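PDB 6RBN: Afp2 from Serratia entomophila, which probably forms part of the contractile sheath around the inner tube of the anti-feeding prophage, a phage-tail-like injection system. Local coordinates for residues 109-120 with 149-157; 64-73 with 165-176. All blocks are in the same frame, centred on the assembly; numbering follows the deposited sequence.

Contact 1. Residues 109-120 with 149-157; sequences DTTTYTAFTTVV and EYPTSPFGA
Phe116 points from helix 112-120 into a bend of the 149-157 segment and meets it mainly with the rim of its ring. Its CG lies anti to the backbone N (chi1 177°), which carries the ring across to Ser153 and Phe155. Ser153 OG sits at the ring edge, in its plane, 3.2 Å from Phe116 CE2. The carbonyl O of Phe155 also lies at the edge, near the ring plane, beside CZ. The same CZ touches Phe155 CB at 3.6 Å, and the two side chains cross at about a right angle. Pro151 CG packs more distantly against CD2. Phe130 of the same chain meets the Phe116 ring edge-to-face.

One helical turn on, Val120 places CG1 3.6 Å from Phe155 CD2. One turn before Phe116, Tyr113 leans toward Tyr150. Their ring planes are 50° apart, with centroids 5.5 Å from each other. Tyr113 OH approaches Tyr150 CE1, while Tyr113 CD2 lies 3.4 Å from Glu149 O. Glu149 CG, set between its backbone N and carbonyl carbon (chi1 68°), rests over the centre of the Tyr150 ring. At this exposed end Asp109 OD2 and Glu149 OE1 are 4.4 Å apart, a pair of like charges.

Both segments belong to the phage tail sheath subtilisin-like domain. The helix covers the chain leading into strand 156-157, one of the two outermost strands of the mixed sheet within this chain. Apolar and aromatic packing dominates. Ser153 OG and Phe155 O face slightly positive C-H groups of Phe116, which may be weakly favourable. The nearby carboxylates would be expected to repel each other mildly, partly screened by solvent.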
loop_
_atom_site.group_PDB
_atom_site.type_symbol
_atom_site.label_atom_id
_atom_site.label_comp_id
_atom_site.label_asym_id
_atom_site.label_seq_id
_atom_site.Cartn_x
_atom_site.Cartn_y
_atom_site.Cartn_z
ATOM N N ASP C 109 -39.004 -86.665 41.890
ATOM C CA ASP C 109 -38.332 -87.395 40.825
ATOM C C ASP C 109 -39.305 -87.733 39.705
ATOM O O ASP C 109 -40.522 -87.762 39.906
ATOM C CB ASP C 109 -37.659 -88.666 41.366
ATOM C CG ASP C 109 -38.618 -89.571 42.128
ATOM O OD1 ASP C 109 -39.785 -89.187 42.356
ATOM O OD2 ASP C 109 -38.193 -90.682 42.508
ATOM N N THR C 110 -38.740 -87.942 38.508
ATOM C CA THR C 110 -39.353 -88.453 37.272
ATOM C C THR C 110 -40.377 -87.513 36.640
ATOM O O THR C 110 -40.923 -87.821 35.577
ATOM C CB THR C 110 -39.992 -89.840 37.466
ATOM O OG1 THR C 110 -41.121 -89.759 38.348
ATOM C CG2 THR C 110 -38.974 -90.833 38.022
ATOM N N THR C 111 -40.642 -86.375 37.263
ATOM C CA THR C 111 -41.457 -85.312 36.690
ATOM C C THR C 111 -40.695 -84.004 36.623
ATOM O O THR C 111 -40.809 -83.267 35.639
ATOM C CB THR C 111 -42.740 -85.135 37.513
ATOM O OG1 THR C 111 -43.418 -86.391 37.609
ATOM C CG2 THR C 111 -43.680 -84.134 36.861
ATOM N N THR C 112 -39.895 -83.716 37.650
ATOM C CA THR C 112 -38.884 -82.674 37.547
ATOM C C THR C 112 -37.835 -83.035 36.503
ATOM O O THR C 112 -37.354 -82.153 35.785
ATOM C CB THR C 112 -38.244 -82.448 38.920
ATOM O OG1 THR C 112 -39.261 -82.087 39.856
ATOM C CG2 THR C 112 -37.217 -81.333 38.892
ATOM N N TYR C 113 -37.519 -84.328 36.367
ATOM C CA TYR C 113 -36.462 -84.771 35.457
ATOM C C TYR C 113 -36.846 -84.528 34.004
ATOM O O TYR C 113 -36.031 -84.058 33.205
ATOM C CB TYR C 113 -36.166 -86.262 35.651
ATOM C CG TYR C 113 -35.647 -86.699 37.006
ATOM C CD1 TYR C 113 -35.145 -85.792 37.925
ATOM C CD2 TYR C 113 -35.669 -88.043 37.360
ATOM C CE1 TYR C 113 -34.692 -86.208 39.158
ATOM C CE2 TYR C 113 -35.212 -88.465 38.589
ATOM C CZ TYR C 113 -34.723 -87.542 39.481
ATOM O OH TYR C 113 -34.264 -87.945 40.712
ATOM N N THR C 114 -38.092 -84.842 33.643
ATOM C CA THR C 114 -38.538 -84.641 32.271
ATOM C C THR C 114 -38.831 -83.181 31.957
ATOM O O THR C 114 -38.911 -82.824 30.780
ATOM C CB THR C 114 -39.776 -85.493 31.974
ATOM O OG1 THR C 114 -40.123 -85.359 30.591
ATOM C CG2 THR C 114 -40.949 -85.066 32.829
ATOM N N ALA C 115 -38.986 -82.336 32.972
ATOM C CA ALA C 115 -39.108 -80.902 32.771
ATOM C C ALA C 115 -37.789 -80.172 32.963
ATOM O O ALA C 115 -37.676 -79.011 32.561
ATOM C CB ALA C 115 -40.161 -80.319 33.716
ATOM N N PHE C 116 -36.805 -80.820 33.588
ATOM C CA PHE C 116 -35.444 -80.302 33.582
ATOM C C PHE C 116 -34.864 -80.318 32.175
ATOM O O PHE C 116 -34.309 -79.317 31.714
ATOM C CB PHE C 116 -34.576 -81.129 34.527
ATOM C CG PHE C 116 -33.142 -80.734 34.535
ATOM C CD1 PHE C 116 -32.734 -79.591 35.188
ATOM C CD2 PHE C 116 -32.196 -81.515 33.897
ATOM C CE1 PHE C 116 -31.413 -79.232 35.197
ATOM C CE2 PHE C 116 -30.878 -81.156 33.905
ATOM C CZ PHE C 116 -30.485 -80.017 34.554
ATOM N N THR C 117 -34.997 -81.443 31.474
ATOM C CA THR C 117 -34.442 -81.575 30.133
ATOM C C THR C 117 -35.196 -80.757 29.091
ATOM O O THR C 117 -34.693 -80.602 27.974
ATOM C CB THR C 117 -34.420 -83.046 29.723
ATOM O OG1 THR C 117 -33.776 -83.180 28.451
ATOM C CG2 THR C 117 -35.828 -83.601 29.635
ATOM N N THR C 118 -36.380 -80.241 29.422
ATOM C CA THR C 118 -37.070 -79.324 28.522
ATOM C C THR C 118 -36.396 -77.959 28.515
ATOM O O THR C 118 -36.051 -77.433 27.452
ATOM C CB THR C 118 -38.537 -79.197 28.928
ATOM O OG1 THR C 118 -39.169 -80.478 28.833
ATOM C CG2 THR C 118 -39.257 -78.216 28.029
ATOM N N VAL C 119 -36.184 -77.376 29.697
ATOM C CA VAL C 119 -35.625 -76.031 29.771
ATOM C C VAL C 119 -34.131 -76.001 29.476
ATOM O O VAL C 119 -33.589 -74.927 29.196
ATOM C CB VAL C 119 -35.899 -75.394 31.144
ATOM C CG1 VAL C 119 -37.389 -75.296 31.387
ATOM C CG2 VAL C 119 -35.236 -76.181 32.248
ATOM N N VAL C 120 -33.447 -77.143 29.530
ATOM C CA VAL C 120 -32.043 -77.184 29.137
ATOM C C VAL C 120 -31.909 -77.153 27.621
ATOM O O VAL C 120 -31.084 -76.412 27.075
ATOM C CB VAL C 120 -31.360 -78.415 29.758
ATOM C CG1 VAL C 120 -29.985 -78.639 29.166
ATOM C CG2 VAL C 120 -31.230 -78.225 31.248
ATOM N N GLU C 149 -32.038 -93.431 36.297
ATOM C CA GLU C 149 -33.192 -92.549 36.210
ATOM C C GLU C 149 -32.810 -91.093 35.993
ATOM O O GLU C 149 -33.698 -90.263 35.775
ATOM C CB GLU C 149 -34.046 -92.647 37.475
ATOM C CG GLU C 149 -33.375 -92.098 38.714
ATOM C CD GLU C 149 -34.262 -92.180 39.939
ATOM O OE1 GLU C 149 -35.401 -92.671 39.818
ATOM O OE2 GLU C 149 -33.818 -91.753 41.025
ATOM N N TYR C 150 -31.551 -90.773 36.042
ATOM C CA TYR C 150 -31.065 -89.407 35.990
ATOM C C TYR C 150 -30.669 -89.027 34.569
ATOM O O TYR C 150 -30.311 -89.893 33.767
ATOM C CB TYR C 150 -29.867 -89.244 36.916
ATOM C CG TYR C 150 -30.206 -89.532 38.348
ATOM C CD1 TYR C 150 -30.891 -88.605 39.114
ATOM C CD2 TYR C 150 -29.848 -90.736 38.934
ATOM C CE1 TYR C 150 -31.209 -88.867 40.420
ATOM C CE2 TYR C 150 -30.162 -91.007 40.244
ATOM C CZ TYR C 150 -30.842 -90.069 40.981
ATOM O OH TYR C 150 -31.159 -90.335 42.287
ATOM N N PRO C 151 -30.735 -87.732 34.227
ATOM C CA PRO C 151 -30.270 -87.295 32.902
ATOM C C PRO C 151 -28.762 -87.402 32.722
ATOM O O PRO C 151 -28.030 -87.686 33.672
ATOM C CB PRO C 151 -30.731 -85.836 32.838
ATOM C CG PRO C 151 -31.860 -85.753 33.794
ATOM C CD PRO C 151 -31.504 -86.676 34.908
ATOM N N THR C 152 -28.286 -87.176 31.499
ATOM C CA THR C 152 -26.862 -87.217 31.197
ATOM C C THR C 152 -26.359 -85.813 30.855
ATOM O O THR C 152 -25.255 -85.637 30.330
ATOM C CB THR C 152 -26.606 -88.215 30.060
ATOM O OG1 THR C 152 -27.487 -89.330 30.224
ATOM C CG2 THR C 152 -25.192 -88.802 30.132
ATOM N N SER C 153 -27.161 -84.804 31.158
ATOM C CA SER C 153 -26.832 -83.424 30.861
ATOM C C SER C 153 -25.754 -82.915 31.815
ATOM O O SER C 153 -25.669 -83.363 32.958
ATOM C CB SER C 153 -28.073 -82.551 30.988
ATOM O OG SER C 153 -28.492 -82.491 32.336
ATOM N N PRO C 154 -24.922 -81.969 31.375
ATOM C CA PRO C 154 -23.924 -81.371 32.267
ATOM C C PRO C 154 -24.461 -80.309 33.211
ATOM O O PRO C 154 -23.664 -79.561 33.778
ATOM C CB PRO C 154 -22.935 -80.744 31.281
ATOM C CG PRO C 154 -23.735 -80.427 30.102
ATOM C CD PRO C 154 -24.734 -81.531 29.980
ATOM N N PHE C 155 -25.777 -80.203 33.380
ATOM C CA PHE C 155 -26.402 -79.156 34.167
ATOM C C PHE C 155 -26.988 -79.673 35.475
ATOM O O PHE C 155 -27.832 -79.002 36.073
ATOM C CB PHE C 155 -27.494 -78.480 33.342
ATOM C CG PHE C 155 -26.983 -77.708 32.164
ATOM C CD1 PHE C 155 -26.632 -76.385 32.291
ATOM C CD2 PHE C 155 -26.843 -78.321 30.927
ATOM C CE1 PHE C 155 -26.179 -75.671 31.216
ATOM C CE2 PHE C 155 -26.370 -77.609 29.842
ATOM C CZ PHE C 155 -26.035 -76.285 29.988
ATOM N N GLY C 156 -26.566 -80.851 35.930
ATOM C CA GLY C 156 -27.163 -81.445 37.105
ATOM C C GLY C 156 -26.158 -82.225 37.927
ATOM O O GLY C 156 -25.090 -82.613 37.451
ATOM N N ALA C 157 -26.529 -82.440 39.187
ATOM C CA ALA C 157 -25.807 -83.313 40.100
ATOM C C ALA C 157 -26.815 -83.914 41.070
ATOM O O ALA C 157 -27.930 -83.410 41.215
ATOM C CB ALA C 157 -24.703 -82.562 40.838
#

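Contact 2. Residues 64-73 with 165-176; sequences EDAFYTSLSL and LASGAAVPPSAI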
loop_
_atom_site.group_PDB
_atom_site.type_symbol
_atom_site.label_atom_id
_atom_site.label_comp_id
_atom_site.label_asym_id
_atom_site.label_seq_id
_atom_site.Cartn_x
_atom_site.Cartn_y
_atom_site.Cartn_z
ATOM N N GLU C 64 -43.627 -81.351 58.380
ATOM C CA GLU C 64 -42.592 -82.361 58.259
ATOM C C GLU C 64 -42.330 -82.708 56.797
ATOM O O GLU C 64 -41.346 -83.397 56.502
ATOM C CB GLU C 64 -42.996 -83.616 59.059
ATOM C CG GLU C 64 -41.886 -84.622 59.367
ATOM C CD GLU C 64 -42.372 -85.807 60.169
ATOM O OE1 GLU C 64 -43.581 -85.868 60.471
ATOM O OE2 GLU C 64 -41.541 -86.677 60.504
ATOM N N ASP C 65 -43.145 -82.200 55.877
ATOM C CA ASP C 65 -43.080 -82.547 54.467
ATOM C C ASP C 65 -41.811 -81.967 53.836
ATOM O O ASP C 65 -41.159 -81.077 54.389
ATOM C CB ASP C 65 -44.338 -82.048 53.756
ATOM C CG ASP C 65 -44.599 -82.766 52.444
ATOM O OD1 ASP C 65 -43.784 -83.627 52.055
ATOM O OD2 ASP C 65 -45.634 -82.477 51.809
ATOM N N ALA C 66 -41.463 -82.494 52.659
ATOM C CA ALA C 66 -40.152 -82.256 52.066
ATOM C C ALA C 66 -39.960 -80.833 51.563
ATOM O O ALA C 66 -38.813 -80.398 51.420
ATOM C CB ALA C 66 -39.915 -83.238 50.921
ATOM N N PHE C 67 -41.036 -80.096 51.287
ATOM C CA PHE C 67 -40.854 -78.713 50.862
ATOM C C PHE C 67 -40.570 -77.803 52.046
ATOM O O PHE C 67 -39.892 -76.783 51.888
ATOM C CB PHE C 67 -42.079 -78.214 50.082
ATOM C CG PHE C 67 -43.309 -77.993 50.925
ATOM C CD1 PHE C 67 -44.158 -79.044 51.225
ATOM C CD2 PHE C 67 -43.645 -76.721 51.372
ATOM C CE1 PHE C 67 -45.288 -78.840 51.990
ATOM C CE2 PHE C 67 -44.769 -76.513 52.137
ATOM C CZ PHE C 67 -45.594 -77.574 52.445
ATOM N N TYR C 68 -41.080 -78.145 53.229
ATOM C CA TYR C 68 -40.890 -77.290 54.392
ATOM C C TYR C 68 -39.475 -77.404 54.938
ATOM O O TYR C 68 -38.867 -76.395 55.308
ATOM C CB TYR C 68 -41.902 -77.642 55.483
ATOM C CG TYR C 68 -41.866 -76.703 56.666
ATOM C CD1 TYR C 68 -42.497 -75.470 56.610
ATOM C CD2 TYR C 68 -41.187 -77.037 57.830
ATOM C CE1 TYR C 68 -42.469 -74.606 57.680
ATOM C CE2 TYR C 68 -41.145 -76.176 58.902
ATOM C CZ TYR C 68 -41.790 -74.961 58.822
ATOM O OH TYR C 68 -41.757 -74.097 59.889
ATOM N N THR C 69 -38.942 -78.624 55.005
ATOM C CA THR C 69 -37.591 -78.816 55.514
ATOM C C THR C 69 -36.537 -78.341 54.530
ATOM O O THR C 69 -35.407 -78.066 54.941
ATOM C CB THR C 69 -37.361 -80.284 55.849
ATOM O OG1 THR C 69 -37.476 -81.065 54.658
ATOM C CG2 THR C 69 -38.394 -80.754 56.838
ATOM N N SER C 70 -36.878 -78.240 53.247
ATOM C CA SER C 70 -35.946 -77.679 52.280
ATOM C C SER C 70 -35.830 -76.172 52.443
ATOM O O SER C 70 -34.730 -75.615 52.372
ATOM C CB SER C 70 -36.388 -78.031 50.865
ATOM O OG SER C 70 -36.358 -79.429 50.666
ATOM N N LEU C 71 -36.953 -75.501 52.668
ATOM C CA LEU C 71 -36.951 -74.054 52.816
ATOM C C LEU C 71 -36.471 -73.608 54.185
ATOM O O LEU C 71 -35.817 -72.568 54.288
ATOM C CB LEU C 71 -38.346 -73.514 52.540
ATOM C CG LEU C 71 -38.632 -73.575 51.049
ATOM C CD1 LEU C 71 -40.069 -73.357 50.782
ATOM C CD2 LEU C 71 -37.849 -72.478 50.423
ATOM N N SER C 72 -36.781 -74.364 55.237
ATOM C CA SER C 72 -36.278 -74.021 56.562
ATOM C C SER C 72 -34.767 -74.178 56.644
ATOM O O SER C 72 -34.111 -73.449 57.389
ATOM C CB SER C 72 -36.958 -74.883 57.622
ATOM O OG SER C 72 -36.597 -76.240 57.470
ATOM N N LEU C 73 -34.204 -75.109 55.874
ATOM C CA LEU C 73 -32.761 -75.251 55.768
ATOM C C LEU C 73 -32.171 -74.244 54.791
ATOM O O LEU C 73 -30.978 -73.940 54.875
ATOM C CB LEU C 73 -32.442 -76.695 55.358
ATOM C CG LEU C 73 -31.095 -77.403 55.525
ATOM C CD1 LEU C 73 -30.120 -77.102 54.420
ATOM C CD2 LEU C 73 -30.498 -77.057 56.876
ATOM N N LEU C 165 -32.668 -83.718 59.975
ATOM C CA LEU C 165 -32.717 -82.425 60.673
ATOM C C LEU C 165 -33.129 -82.528 62.137
ATOM O O LEU C 165 -33.935 -83.383 62.510
ATOM C CB LEU C 165 -33.715 -81.523 59.944
ATOM C CG LEU C 165 -33.935 -80.049 60.276
ATOM C CD1 LEU C 165 -32.719 -79.233 59.906
ATOM C CD2 LEU C 165 -35.166 -79.533 59.558
ATOM N N ALA C 166 -32.567 -81.628 62.957
ATOM C CA ALA C 166 -32.550 -81.764 64.415
ATOM C C ALA C 166 -33.933 -81.766 65.064
ATOM O O ALA C 166 -34.047 -82.146 66.234
ATOM C CB ALA C 166 -31.706 -80.645 65.027
ATOM N N SER C 167 -34.978 -81.364 64.349
ATOM C CA SER C 167 -36.343 -81.541 64.818
ATOM C C SER C 167 -36.907 -82.915 64.472
ATOM O O SER C 167 -38.105 -83.147 64.663
ATOM C CB SER C 167 -37.248 -80.451 64.242
ATOM O OG SER C 167 -37.385 -80.592 62.840
ATOM N N GLY C 168 -36.074 -83.824 63.964
ATOM C CA GLY C 168 -36.493 -85.161 63.619
ATOM C C GLY C 168 -36.874 -85.357 62.167
ATOM O O GLY C 168 -36.893 -86.500 61.698
ATOM N N ALA C 169 -37.167 -84.283 61.443
ATOM C CA ALA C 169 -37.671 -84.396 60.086
ATOM C C ALA C 169 -36.535 -84.675 59.104
ATOM O O ALA C 169 -35.351 -84.575 59.432
ATOM C CB ALA C 169 -38.423 -83.128 59.697
ATOM N N ALA C 170 -36.913 -85.022 57.878
ATOM C CA ALA C 170 -35.976 -85.451 56.847
ATOM C C ALA C 170 -35.819 -84.353 55.807
ATOM O O ALA C 170 -36.782 -84.008 55.116
ATOM C CB ALA C 170 -36.447 -86.744 56.184
ATOM N N VAL C 171 -34.612 -83.817 55.697
ATOM C CA VAL C 171 -34.316 -82.809 54.676
ATOM C C VAL C 171 -33.915 -83.524 53.388
ATOM O O VAL C 171 -33.101 -84.459 53.441
ATOM C CB VAL C 171 -33.209 -81.875 55.152
ATOM C CG1 VAL C 171 -32.800 -80.912 54.058
ATOM C CG2 VAL C 171 -33.676 -81.095 56.336
ATOM N N PRO C 172 -34.486 -83.154 52.242
ATOM C CA PRO C 172 -34.002 -83.670 50.967
ATOM C C PRO C 172 -32.579 -83.212 50.710
ATOM O O PRO C 172 -32.227 -82.058 50.987
ATOM C CB PRO C 172 -34.967 -83.058 49.947
ATOM C CG PRO C 172 -36.184 -82.774 50.721
ATOM C CD PRO C 172 -35.717 -82.371 52.081
ATOM N N PRO C 173 -31.729 -84.085 50.166
ATOM C CA PRO C 173 -30.303 -83.752 50.048
ATOM C C PRO C 173 -29.990 -82.758 48.946
ATOM O O PRO C 173 -28.837 -82.324 48.842
ATOM C CB PRO C 173 -29.668 -85.110 49.767
ATOM C CG PRO C 173 -30.732 -85.865 49.068
ATOM C CD PRO C 173 -32.025 -85.435 49.659
ATOM N N SER C 174 -30.966 -82.402 48.112
ATOM C CA SER C 174 -30.800 -81.269 47.215
ATOM C C SER C 174 -30.725 -79.964 47.988
ATOM O O SER C 174 -29.995 -79.051 47.593
ATOM C CB SER C 174 -31.962 -81.207 46.236
ATOM O OG SER C 174 -32.048 -82.389 45.481
ATOM N N ALA C 175 -31.480 -79.859 49.080
ATOM C CA ALA C 175 -31.482 -78.647 49.884
ATOM C C ALA C 175 -30.218 -78.510 50.713
ATOM O O ALA C 175 -29.835 -77.391 51.067
ATOM C CB ALA C 175 -32.701 -78.633 50.796
ATOM N N ILE C 176 -29.579 -79.628 51.049
ATOM C CA ILE C 176 -28.279 -79.574 51.702
ATOM C C ILE C 176 -27.235 -79.046 50.731
ATOM O O ILE C 176 -26.365 -78.245 51.099
ATOM C CB ILE C 176 -27.914 -80.966 52.247
ATOM C CG1 ILE C 176 -28.957 -81.420 53.265
ATOM C CG2 ILE C 176 -26.549 -80.965 52.891
ATOM C CD1 ILE C 176 -28.835 -82.868 53.647
#
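Thr69 and Ser70 of helix 66-73 pack closely on the chain from Ala169 to Ala175. Thr69 OG1 lies between its backbone N and carbonyl carbon (chi1 63°), which turns it to Ala170 O and leaves CG2 for Ala169. OG1 donates a hydrogen bond to Ala170 O, 3.1 Å away. It arrives from above the carbonyl plane, 38° out of it. Thr69 CG2 lies against Ala169 CB at 3.7 Å. Ser70 OG turns back along its own helix to Ala66 O at 2.7 Å, almost in line with that C=O bond. This hydroxyl also borders Pro172 CD and CG, while Ala66 CB touches Pro172 CG. Further on, Ala175 CB rests on Ser70 CA and CB, both at 3.7 Å.

Here the start of helix 173-187 comes up against helix 66-75, beside the central mixed sheet of this sheath subunit. On the other side of helix 66-75, Leu71 touches Phe32, Cys82 and Leu84 of strands 30-34 and 82-86.

The packing is looser toward the type I turn from Leu165 to Gly168. Leu73 CD2 is 4.3 Å from Leu165 CD1, and Ser72 OG is 4.2 Å from Leu165 CD2. At the solvent side, exposed Glu64 lays its CG against Ala169 CB at 3.8 Å.

How the contacts relate
The centres of contacts 1 and 2 are 22 Å apart, and their nearest atoms are about 6 Å from each other, so they do not touch. Along the chain the order is 64-73, 109-120, 149-157, 165-176. Contact 1 is therefore nested inside the loop closed by contact 2. Strand 156-157 and helix 173-187 follow each other in the chain, so the second segments are successive parts of it. Contact 1 contains a strand of the mixed sheet and contact 2 packs beside it. Phe130 is a shared neighbour: its ring meets Tyr113 and Phe116, and its carbonyl O is one of several oxygens within hydrogen-bonding distance of Ser174 OG. In both, a helix packs against a later part of one sheath subunit.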